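Side-chain contacts in myroilysin (Myroides profundi, PDB 5CZW), which probably cleaves proteins as a zinc-dependent endopeptidase of the astacin family and is held latent here by a cysteine switch on the metal: residues Glu70-Asn73 and Ile77-Asn80; Lys3-Val8 and Arg90-Gln95; Tyr205-Ala210 and Asn214-Gly219; Ile156-Asn161 and Asn181-Thr186. The protein carries 1 engineered substitution. All coordinates share one frame; numbering follows the deposited sequence.

Contact 1 is mostly buried, contact 4 partly so, and contacts 2 and 3 lie at the surface. Contacts 1 and 2 reach the same sheet through strands 78-81 and 89-92 without touching: contact 1 combines a serine hydroxyl, a water and apolar packing at a phenylalanine edge, whereas contact 2 lays the N-terminal segment on strand 89-92 and the loop after it by methyls and an arginine stem. Contacts 3 and 4 pack together, across the chain's centre from contact 1, with Phe216 on Pro157 and Ile207 on Ile156. Contact 3 is a hairpin-like pair of loop segments with one bridge; contact 4 joins helix 178-184 to the loop entering helix 160-167 and its first turn by rings and a lysine.

Contact 1: residues Glu70-Asn73 and Ile77-Asn80; sequences EWSN and ITFN
The 3-10 segment 71-73 comes within 5.6 Å (CA to CA) of the beginning of strand 78-81 where Ser72 faces Thr78. Ser72 carries the polar link: its OG donates to Ile77 O at 2.6 Å, in the carbonyl plane and on a lone pair. The torsion places OG anti to the carbonyl carbon, beside its own backbone N (chi1 -61°), and from there it reaches across the turn. A water completes the hydroxyl's use, donating to Ser72 OG at 2.8 Å and accepting from Phe79 N at 2.9 Å, so the short serine works as donor and acceptor at once. The water suits an outermost strand of the mixed sheet: Thr78 and Asn80 bond by their backbones to strand 48-54, while the N-H of Phe79 uses the water instead. Beneath this polar layer the contact turns apolar. Trp71 CB lies at the edge of the Phe79 ring, near its plane, 4.4 Å from CE2. Both large residues suit a buried place under helix 128-143: the Phe79 ring meets Phe139 edge to face, and the Trp71 indole packs on Phe139 and Leu143, its NE1 bonding to Ile136 O.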
# COMPACT_ATOMS: atom_id res chain seq x y z
N GLU A 70 9.35 -9.64 7.42
CA GLU A 70 8.57 -10.18 8.52
C GLU A 70 7.48 -11.16 8.03
O GLU A 70 7.17 -12.07 8.67
CB GLU A 70 7.89 -9.04 9.27
CG GLU A 70 8.62 -8.57 10.46
CD GLU A 70 8.68 -9.64 11.61
OE1 GLU A 70 9.69 -9.71 12.24
OE2 GLU A 70 7.71 -10.44 11.89
N TRP A 71 6.87 -10.90 6.90
CA TRP A 71 5.85 -11.77 6.42
C TRP A 71 6.32 -13.24 6.23
O TRP A 71 5.52 -14.15 6.38
CB TRP A 71 5.42 -11.29 5.02
CG TRP A 71 4.47 -10.16 5.09
CD1 TRP A 71 4.75 -8.86 4.73
CD2 TRP A 71 3.10 -10.19 5.50
NE1 TRP A 71 3.61 -8.10 4.88
CE2 TRP A 71 2.58 -8.88 5.31
CE3 TRP A 71 2.23 -11.20 5.90
CZ2 TRP A 71 1.24 -8.56 5.60
CZ3 TRP A 71 0.86 -10.89 6.15
CH2 TRP A 71 0.40 -9.51 5.96
N SER A 72 7.60 -13.40 5.94
CA SER A 72 8.10 -14.74 5.71
C SER A 72 8.17 -15.59 6.94
O SER A 72 8.36 -16.81 6.82
CB SER A 72 9.45 -14.66 5.06
OG SER A 72 9.30 -13.98 3.84
N ASN A 73 8.03 -14.96 8.11
CA ASN A 73 7.86 -15.77 9.34
C ASN A 73 6.61 -16.61 9.39
O ASN A 73 6.50 -17.54 10.23
CB ASN A 73 8.01 -14.83 10.55
CG ASN A 73 9.45 -14.30 10.67
OD1 ASN A 73 10.41 -14.94 10.18
ND2 ASN A 73 9.61 -13.12 11.25
N ILE A 77 6.54 -17.60 1.51
CA ILE A 77 6.94 -16.67 0.41
C ILE A 77 8.12 -15.90 1.00
O ILE A 77 8.09 -15.57 2.19
CB ILE A 77 5.82 -15.63 0.07
CG1 ILE A 77 4.60 -16.30 -0.49
CG2 ILE A 77 6.30 -14.51 -0.90
CD1 ILE A 77 4.76 -17.01 -1.83
N THR A 78 9.15 -15.65 0.21
CA THR A 78 10.34 -14.91 0.54
C THR A 78 10.50 -13.78 -0.49
O THR A 78 10.11 -13.94 -1.66
CB THR A 78 11.60 -15.85 0.40
OG1 THR A 78 11.48 -16.88 1.39
CG2 THR A 78 12.89 -15.14 0.75
N PHE A 79 11.11 -12.69 -0.04
CA PHE A 79 11.44 -11.54 -0.88
C PHE A 79 12.96 -11.48 -0.98
O PHE A 79 13.67 -11.45 0.03
CB PHE A 79 10.98 -10.30 -0.23
CG PHE A 79 9.50 -10.24 -0.07
CD1 PHE A 79 8.72 -10.22 -1.22
CD2 PHE A 79 8.84 -10.22 1.17
CE1 PHE A 79 7.36 -10.14 -1.13
CE2 PHE A 79 7.43 -10.14 1.25
CZ PHE A 79 6.70 -10.16 0.10
N ASN A 80 13.43 -11.53 -2.21
CA ASN A 80 14.85 -11.43 -2.53
C ASN A 80 15.09 -10.04 -3.05
O ASN A 80 14.67 -9.70 -4.14
CB ASN A 80 15.23 -12.45 -3.65
CG ASN A 80 16.75 -12.44 -3.94
OD1 ASN A 80 17.52 -11.85 -3.15
ND2 ASN A 80 17.17 -13.07 -5.04
O HOH W 1 11.51 -12.53 2.85

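Contact 2: residues Lys3-Val8 and Arg90-Gln95; sequences KELRAV and RVTFTQ
Thr92 OG1 and Thr94 N both bond Asn118 OD1, which helps to hold Thr92 with its methyl toward Leu5; Met117 O is a weak second partner of the Thr92 hydroxyl. With chi1 at 52° the hydroxyl sits between the backbone N and the carbonyl carbon, while CG2 lies anti to the carbonyl carbon; Leu5 CD1 meets that methyl at 3.7 Å, the two side chains crossing obliquely. The other leucine branch reaches the preceding residue that faces the same way on strand 89-92: Leu5 CD2 is 4.3 Å from Arg90 CD. Arginine can serve here as an apolar surface because its charged end is engaged elsewhere, NE by Glu114 O and NH1 by Pro87 O, leaving the methylene stem for leucine to rest on. Further along, Val8 and Thr94 approach tip to tip, with Val8 CG1 4.1 Å from Thr94 CG2. The two segments run in nearly the same direction, 28° apart, and the branched Leu5, Val8, Thr92 and Thr94 give compact methyls that fit a shallow contact. Segment 3-8 precedes the cysteine that binds zinc and so probably belongs to the propeptide; its Arg6 bonds by its backbone to Asn113. Since the closest contacts are all carbon to carbon, and the polar ends of Thr92 and Arg90 are satisfied within the rest of the protein, the attachment rests on dispersion and hydrophobic burial, consistent with a propeptide segment that would be expected to come away on activation.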
# COMPACT_ATOMS: atom_id res chain seq x y z
N LYS A 3 18.25 -0.43 -13.73
CA LYS A 3 17.85 0.51 -14.76
C LYS A 3 16.77 1.43 -14.21
O LYS A 3 15.80 0.92 -13.64
CB LYS A 3 17.28 -0.35 -15.89
CG LYS A 3 16.76 0.46 -17.07
CD LYS A 3 16.44 -0.42 -18.28
CE LYS A 3 17.67 -0.70 -19.15
NZ LYS A 3 17.27 -0.94 -20.57
N GLU A 4 16.90 2.74 -14.39
CA GLU A 4 15.94 3.72 -13.84
C GLU A 4 14.55 3.53 -14.48
O GLU A 4 14.44 3.08 -15.64
CB GLU A 4 16.43 5.16 -14.10
CG GLU A 4 17.89 5.37 -13.70
CD GLU A 4 18.22 6.66 -12.98
OE1 GLU A 4 17.56 7.71 -13.16
OE2 GLU A 4 19.22 6.63 -12.23
N LEU A 5 13.51 3.85 -13.71
CA LEU A 5 12.13 3.77 -14.12
C LEU A 5 11.79 5.09 -14.81
O LEU A 5 12.49 6.09 -14.65
CB LEU A 5 11.19 3.55 -12.92
CG LEU A 5 11.51 2.28 -12.10
CD1 LEU A 5 10.50 2.17 -10.95
CD2 LEU A 5 11.47 0.99 -12.89
N ARG A 6 10.71 5.09 -15.57
CA ARG A 6 10.33 6.37 -16.19
C ARG A 6 9.99 7.37 -15.10
O ARG A 6 9.43 7.03 -14.03
CB ARG A 6 9.13 6.20 -17.12
CG ARG A 6 7.94 5.56 -16.42
CD ARG A 6 6.63 6.24 -16.68
NE ARG A 6 6.30 7.36 -15.78
CZ ARG A 6 5.85 7.28 -14.52
NH1 ARG A 6 5.71 6.12 -13.84
NH2 ARG A 6 5.54 8.42 -13.93
N ALA A 7 10.29 8.63 -15.38
CA ALA A 7 10.14 9.66 -14.37
C ALA A 7 8.68 9.98 -13.96
O ALA A 7 7.77 9.98 -14.78
CB ALA A 7 10.87 10.96 -14.83
N VAL A 8 8.44 10.22 -12.68
CA VAL A 8 7.15 10.72 -12.23
C VAL A 8 7.12 12.22 -12.50
O VAL A 8 8.09 12.91 -12.19
CB VAL A 8 6.88 10.40 -10.75
CG1 VAL A 8 5.68 11.16 -10.19
CG2 VAL A 8 6.61 8.91 -10.60
N ARG A 90 8.70 -3.65 -7.74
CA ARG A 90 9.56 -2.45 -8.00
C ARG A 90 9.05 -1.27 -7.16
O ARG A 90 7.91 -0.80 -7.32
CB ARG A 90 9.63 -2.06 -9.48
CG ARG A 90 10.18 -3.24 -10.32
CD ARG A 90 10.22 -2.94 -11.83
NE ARG A 90 8.92 -2.77 -12.38
CZ ARG A 90 8.14 -3.73 -12.80
NH1 ARG A 90 8.50 -4.95 -12.65
NH2 ARG A 90 6.93 -3.45 -13.29
N VAL A 91 9.83 -0.96 -6.14
CA VAL A 91 9.43 -0.03 -5.06
C VAL A 91 10.10 1.37 -5.25
O VAL A 91 11.36 1.52 -5.37
CB VAL A 91 9.94 -0.54 -3.70
CG1 VAL A 91 9.46 0.46 -2.63
CG2 VAL A 91 9.50 -1.97 -3.47
N THR A 92 9.26 2.38 -5.37
CA THR A 92 9.72 3.76 -5.30
C THR A 92 9.39 4.46 -4.02
O THR A 92 8.60 3.95 -3.23
CB THR A 92 9.17 4.54 -6.49
OG1 THR A 92 7.78 4.35 -6.56
CG2 THR A 92 9.86 4.06 -7.83
N PHE A 93 9.95 5.68 -3.90
CA PHE A 93 9.87 6.49 -2.69
C PHE A 93 9.44 7.90 -3.07
O PHE A 93 10.03 8.94 -2.57
CB PHE A 93 11.20 6.48 -1.98
CG PHE A 93 11.55 5.11 -1.50
CD1 PHE A 93 11.05 4.60 -0.26
CD2 PHE A 93 12.32 4.32 -2.27
CE1 PHE A 93 11.37 3.31 0.13
CE2 PHE A 93 12.60 3.03 -1.85
CZ PHE A 93 12.11 2.55 -0.69
N THR A 94 8.44 7.95 -3.92
CA THR A 94 8.04 9.28 -4.47
C THR A 94 7.19 9.96 -3.40
O THR A 94 6.06 9.53 -3.07
CB THR A 94 7.24 9.07 -5.75
OG1 THR A 94 8.06 8.42 -6.73
CG2 THR A 94 6.70 10.37 -6.25
N GLN A 95 7.70 11.13 -2.98
CA GLN A 95 7.12 11.84 -1.84
C GLN A 95 5.81 12.48 -2.25
O GLN A 95 5.72 13.12 -3.29
CB GLN A 95 8.11 12.93 -1.31
CG GLN A 95 9.33 12.34 -0.61
CD GLN A 95 8.90 11.42 0.49
OE1 GLN A 95 8.28 11.86 1.43
NE2 GLN A 95 9.10 10.15 0.28

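Contact 3: residues Tyr205-Ala210 and Asn214-Gly219; sequences YSISSA and NGFSVG
Ile207 and Val218 form an antiparallel hydrogen-bonded pair: Ile207 N gives its hydrogen to Val218 O at 2.9 Å, and Val218 N returns one to Ile207 O at 3.0 Å. The second is directed along a lone pair in the carbonyl plane, whereas the first donor is tilted 23° from its carbonyl plane. Above the pair the two side chains pack closely. With CG1 at chi1 -49°, anti to the carbonyl carbon, Val218 CG2 falls between the backbone N and the carbonyl carbon; it lies 3.6 Å from Ile207 CG1 and is pressed to 3.1 Å from Tyr205 O, a tight fit. Beyond the valine, Ile207 CG2 reaches the edge of the Phe216 ring, near its plane, 4.4 Å from CE1. Branched aliphatic residues suit this layer because they fill the width beside the backbone without a polar group to satisfy. The unit is a single bridge in a hairpin-like loop of the astacin domain, and its first segment continues from the Met-turn characteristic of metzincins: the ring of Tyr205 meets zinc ligand His147 and stacks on Tyr187, with its side chain about 5 Å from the zinc ion. At the other end, Ser209 CA makes a C-H...O contact with Phe216 O at 3.5 Å. Here the chain bends, and an ST turn forms in which Ser208 OG accepts from Ala210 N. Gly215 has a positive phi of 93°, which glycine tolerates easily. Farther out, Thr212 OG1 bonds Phe216 O, Pro157 packs on the Phe216 side chain, and Ser206 OG is held by Asn220 ND2.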
# COMPACT_ATOMS: atom_id res chain seq x y z
N TYR A 205 -7.83 -0.28 6.79
CA TYR A 205 -7.75 0.92 5.92
C TYR A 205 -7.79 2.17 6.75
O TYR A 205 -8.74 2.43 7.53
CB TYR A 205 -8.97 0.89 5.00
CG TYR A 205 -9.05 2.02 4.08
CD1 TYR A 205 -8.11 2.19 3.14
CD2 TYR A 205 -10.16 2.77 4.01
CE1 TYR A 205 -8.17 3.22 2.24
CE2 TYR A 205 -10.23 3.86 3.20
CZ TYR A 205 -9.25 4.06 2.25
OH TYR A 205 -9.34 5.10 1.33
N SER A 206 -6.72 2.92 6.69
CA SER A 206 -6.61 4.18 7.39
C SER A 206 -7.35 5.29 6.67
O SER A 206 -7.17 5.44 5.52
CB SER A 206 -5.14 4.57 7.38
OG SER A 206 -4.43 3.62 8.07
N ILE A 207 -8.12 6.07 7.40
CA ILE A 207 -8.83 7.21 6.88
C ILE A 207 -8.16 8.45 7.46
O ILE A 207 -8.16 8.68 8.67
CB ILE A 207 -10.35 7.19 7.16
CG1 ILE A 207 -10.94 5.95 6.44
CG2 ILE A 207 -11.01 8.45 6.63
CD1 ILE A 207 -12.33 5.51 6.85
N SER A 208 -7.58 9.25 6.58
CA SER A 208 -6.76 10.35 7.03
C SER A 208 -7.63 11.53 7.36
O SER A 208 -8.55 11.89 6.58
CB SER A 208 -5.80 10.75 5.93
OG SER A 208 -5.11 11.90 6.30
N SER A 209 -7.30 12.26 8.42
CA SER A 209 -8.11 13.41 8.85
C SER A 209 -7.94 14.55 7.88
O SER A 209 -8.72 15.52 7.90
CB SER A 209 -7.72 13.89 10.26
OG SER A 209 -6.36 14.24 10.34
N ALA A 210 -6.93 14.44 7.03
CA ALA A 210 -6.73 15.36 5.92
C ALA A 210 -7.83 15.27 4.88
O ALA A 210 -7.87 16.16 4.01
CB ALA A 210 -5.37 15.12 5.29
N ASN A 214 -14.60 16.33 10.23
CA ASN A 214 -14.73 16.50 11.68
C ASN A 214 -13.42 16.46 12.48
O ASN A 214 -13.38 16.75 13.60
CB ASN A 214 -15.62 15.37 12.13
CG ASN A 214 -17.08 15.69 11.91
OD1 ASN A 214 -17.51 16.84 12.13
ND2 ASN A 214 -17.85 14.70 11.50
N GLY A 215 -12.36 16.11 11.79
CA GLY A 215 -11.11 15.72 12.37
C GLY A 215 -11.20 14.16 12.48
O GLY A 215 -10.33 13.51 13.02
N PHE A 216 -12.27 13.57 11.95
CA PHE A 216 -12.49 12.17 12.00
C PHE A 216 -11.30 11.50 11.35
O PHE A 216 -10.86 11.92 10.38
CB PHE A 216 -13.74 11.85 11.20
CG PHE A 216 -14.04 10.41 11.13
CD1 PHE A 216 -13.53 9.64 10.13
CD2 PHE A 216 -14.81 9.80 12.08
CE1 PHE A 216 -13.77 8.31 10.06
CE2 PHE A 216 -15.04 8.47 12.02
CZ PHE A 216 -14.54 7.72 11.00
N SER A 217 -10.82 10.43 11.95
CA SER A 217 -9.74 9.62 11.36
C SER A 217 -9.92 8.18 11.79
O SER A 217 -10.63 7.91 12.76
CB SER A 217 -8.36 10.14 11.80
OG SER A 217 -8.08 9.90 13.18
N VAL A 218 -9.34 7.26 11.04
CA VAL A 218 -9.21 5.90 11.52
C VAL A 218 -7.81 5.40 11.20
O VAL A 218 -7.26 5.67 10.14
CB VAL A 218 -10.26 4.90 10.95
CG1 VAL A 218 -11.66 5.46 11.07
CG2 VAL A 218 -9.99 4.48 9.53
N GLY A 219 -7.25 4.68 12.15
CA GLY A 219 -5.92 4.16 12.05
C GLY A 219 -5.77 2.66 12.00
O GLY A 219 -6.67 1.86 12.24

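Contact 4: residues Ile156-Asn161 and Asn181-Thr186; sequences IPWDKN and NNLFAT
Leu183 opens the contact from helix 178-184, its CD2 lying 4.4 Å from Trp158 CH2 at the far end of the indole; a buried leucine suits this place, since it also packs on Val163 and Tyr167 of helix 160-167. Phe184 follows and does most of the work. Its edge is turned toward the five-membered ring of Trp158, with planes at 54°, and CE1 stands 3.4 Å from Trp158 CG over one indole face. The opposite indole face is covered by Ile156 CG2, so the tryptophan is clasped between an aromatic edge and a methyl. Over one face of the phenylalanine comes Lys160: a bend at chi3 (96°) carries CE to 3.7 Å from the ring centroid, a CH-pi contact, and leaves NZ 4.4 Å from that centroid for a cation-pi interaction. The Phe184 backbone joins in, a water donating to Phe184 O at 3.0 Å while accepting from Trp158 NE1. On the other segment, Asp159 N-caps helix 160-167 through OD1. The edge-to-face aromatic pair, with a lysine over the phenylalanine ring, packs helix 178-184 of the astacin domain on the loop leading into helix 160-167, the Leu183 side chain about 10 Å from the zinc ion.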
# COMPACT_ATOMS: atom_id res chain seq x y z
N ILE A 156 -18.86 7.77 6.86
CA ILE A 156 -17.61 8.50 6.91
C ILE A 156 -17.80 9.95 6.51
O ILE A 156 -18.28 10.22 5.43
CB ILE A 156 -16.56 7.83 5.99
CG1 ILE A 156 -16.36 6.35 6.40
CG2 ILE A 156 -15.25 8.64 6.05
CD1 ILE A 156 -15.74 5.46 5.35
N PRO A 157 -17.32 10.84 7.42
CA PRO A 157 -17.48 12.23 7.05
C PRO A 157 -16.44 12.81 6.09
O PRO A 157 -15.69 13.62 6.45
CB PRO A 157 -17.44 12.96 8.40
CG PRO A 157 -16.44 12.24 9.12
CD PRO A 157 -16.73 10.80 8.84
N TRP A 158 -16.45 12.36 4.86
CA TRP A 158 -15.55 12.86 3.86
C TRP A 158 -15.72 14.32 3.57
O TRP A 158 -16.87 14.86 3.45
CB TRP A 158 -15.74 12.13 2.53
CG TRP A 158 -15.59 10.65 2.51
CD1 TRP A 158 -16.58 9.75 2.43
CD2 TRP A 158 -14.37 9.88 2.59
NE1 TRP A 158 -16.08 8.48 2.42
CE2 TRP A 158 -14.72 8.53 2.54
CE3 TRP A 158 -13.01 10.20 2.66
CZ2 TRP A 158 -13.78 7.50 2.55
CZ3 TRP A 158 -12.06 9.16 2.67
CH2 TRP A 158 -12.47 7.84 2.62
N ASP A 159 -14.59 14.98 3.36
CA ASP A 159 -14.62 16.34 2.80
C ASP A 159 -14.49 16.12 1.33
O ASP A 159 -13.39 15.90 0.83
CB ASP A 159 -13.50 17.15 3.37
CG ASP A 159 -13.43 18.56 2.77
OD1 ASP A 159 -13.84 18.74 1.59
OD2 ASP A 159 -12.90 19.45 3.48
N LYS A 160 -15.61 16.09 0.63
CA LYS A 160 -15.59 15.52 -0.74
C LYS A 160 -14.69 16.34 -1.70
O LYS A 160 -13.91 15.78 -2.49
CB LYS A 160 -17.03 15.33 -1.27
CG LYS A 160 -17.90 14.50 -0.33
CD LYS A 160 -19.17 13.96 -0.98
CE LYS A 160 -19.00 12.53 -1.48
NZ LYS A 160 -20.28 11.77 -1.47
N ASN A 161 -14.77 17.65 -1.58
CA ASN A 161 -13.87 18.59 -2.25
C ASN A 161 -12.41 18.16 -2.09
O ASN A 161 -11.63 18.15 -3.08
CB ASN A 161 -14.06 20.01 -1.68
CG ASN A 161 -12.90 20.94 -1.99
OD1 ASN A 161 -12.83 21.54 -3.06
ND2 ASN A 161 -11.97 21.09 -1.03
N ASN A 181 -17.10 6.10 -7.79
CA ASN A 181 -17.19 4.66 -7.99
C ASN A 181 -16.10 3.91 -7.28
O ASN A 181 -16.37 2.88 -6.71
CB ASN A 181 -17.20 4.28 -9.47
CG ASN A 181 -18.44 4.79 -10.19
OD1 ASN A 181 -18.39 5.11 -11.39
ND2 ASN A 181 -19.54 4.89 -9.46
N ASN A 182 -14.85 4.40 -7.33
CA ASN A 182 -13.72 3.58 -6.85
C ASN A 182 -13.41 3.76 -5.36
O ASN A 182 -12.85 2.82 -4.68
CB ASN A 182 -12.46 3.84 -7.71
CG ASN A 182 -12.66 3.51 -9.20
OD1 ASN A 182 -13.48 2.70 -9.58
ND2 ASN A 182 -11.92 4.20 -10.04
N LEU A 183 -13.79 4.89 -4.80
CA LEU A 183 -13.49 5.22 -3.41
C LEU A 183 -14.74 5.23 -2.51
O LEU A 183 -14.89 4.36 -1.62
CB LEU A 183 -12.67 6.47 -3.32
CG LEU A 183 -12.21 6.79 -1.91
CD1 LEU A 183 -10.99 5.93 -1.57
CD2 LEU A 183 -11.89 8.20 -1.71
N PHE A 184 -15.65 6.19 -2.74
CA PHE A 184 -16.83 6.32 -1.89
C PHE A 184 -17.68 5.05 -1.92
O PHE A 184 -18.05 4.53 -0.86
CB PHE A 184 -17.65 7.58 -2.22
CG PHE A 184 -16.90 8.89 -2.06
CD1 PHE A 184 -16.01 9.13 -1.01
CD2 PHE A 184 -17.07 9.91 -3.02
CE1 PHE A 184 -15.37 10.39 -0.92
CE2 PHE A 184 -16.39 11.13 -2.93
CZ PHE A 184 -15.56 11.37 -1.88
N ALA A 185 -17.89 4.50 -3.10
CA ALA A 185 -18.72 3.30 -3.25
C ALA A 185 -18.06 2.14 -2.51
O ALA A 185 -18.69 1.47 -1.68
CB ALA A 185 -18.85 2.97 -4.71
N THR A 186 -16.78 1.87 -2.87
CA THR A 186 -16.04 0.78 -2.23
C THR A 186 -16.04 0.85 -0.68
O THR A 186 -16.28 -0.16 0.01
CB THR A 186 -14.58 0.82 -2.74
OG1 THR A 186 -14.59 0.68 -4.17
CG2 THR A 186 -13.72 -0.22 -2.07
O HOH W 2 -17.96 6.23 1.66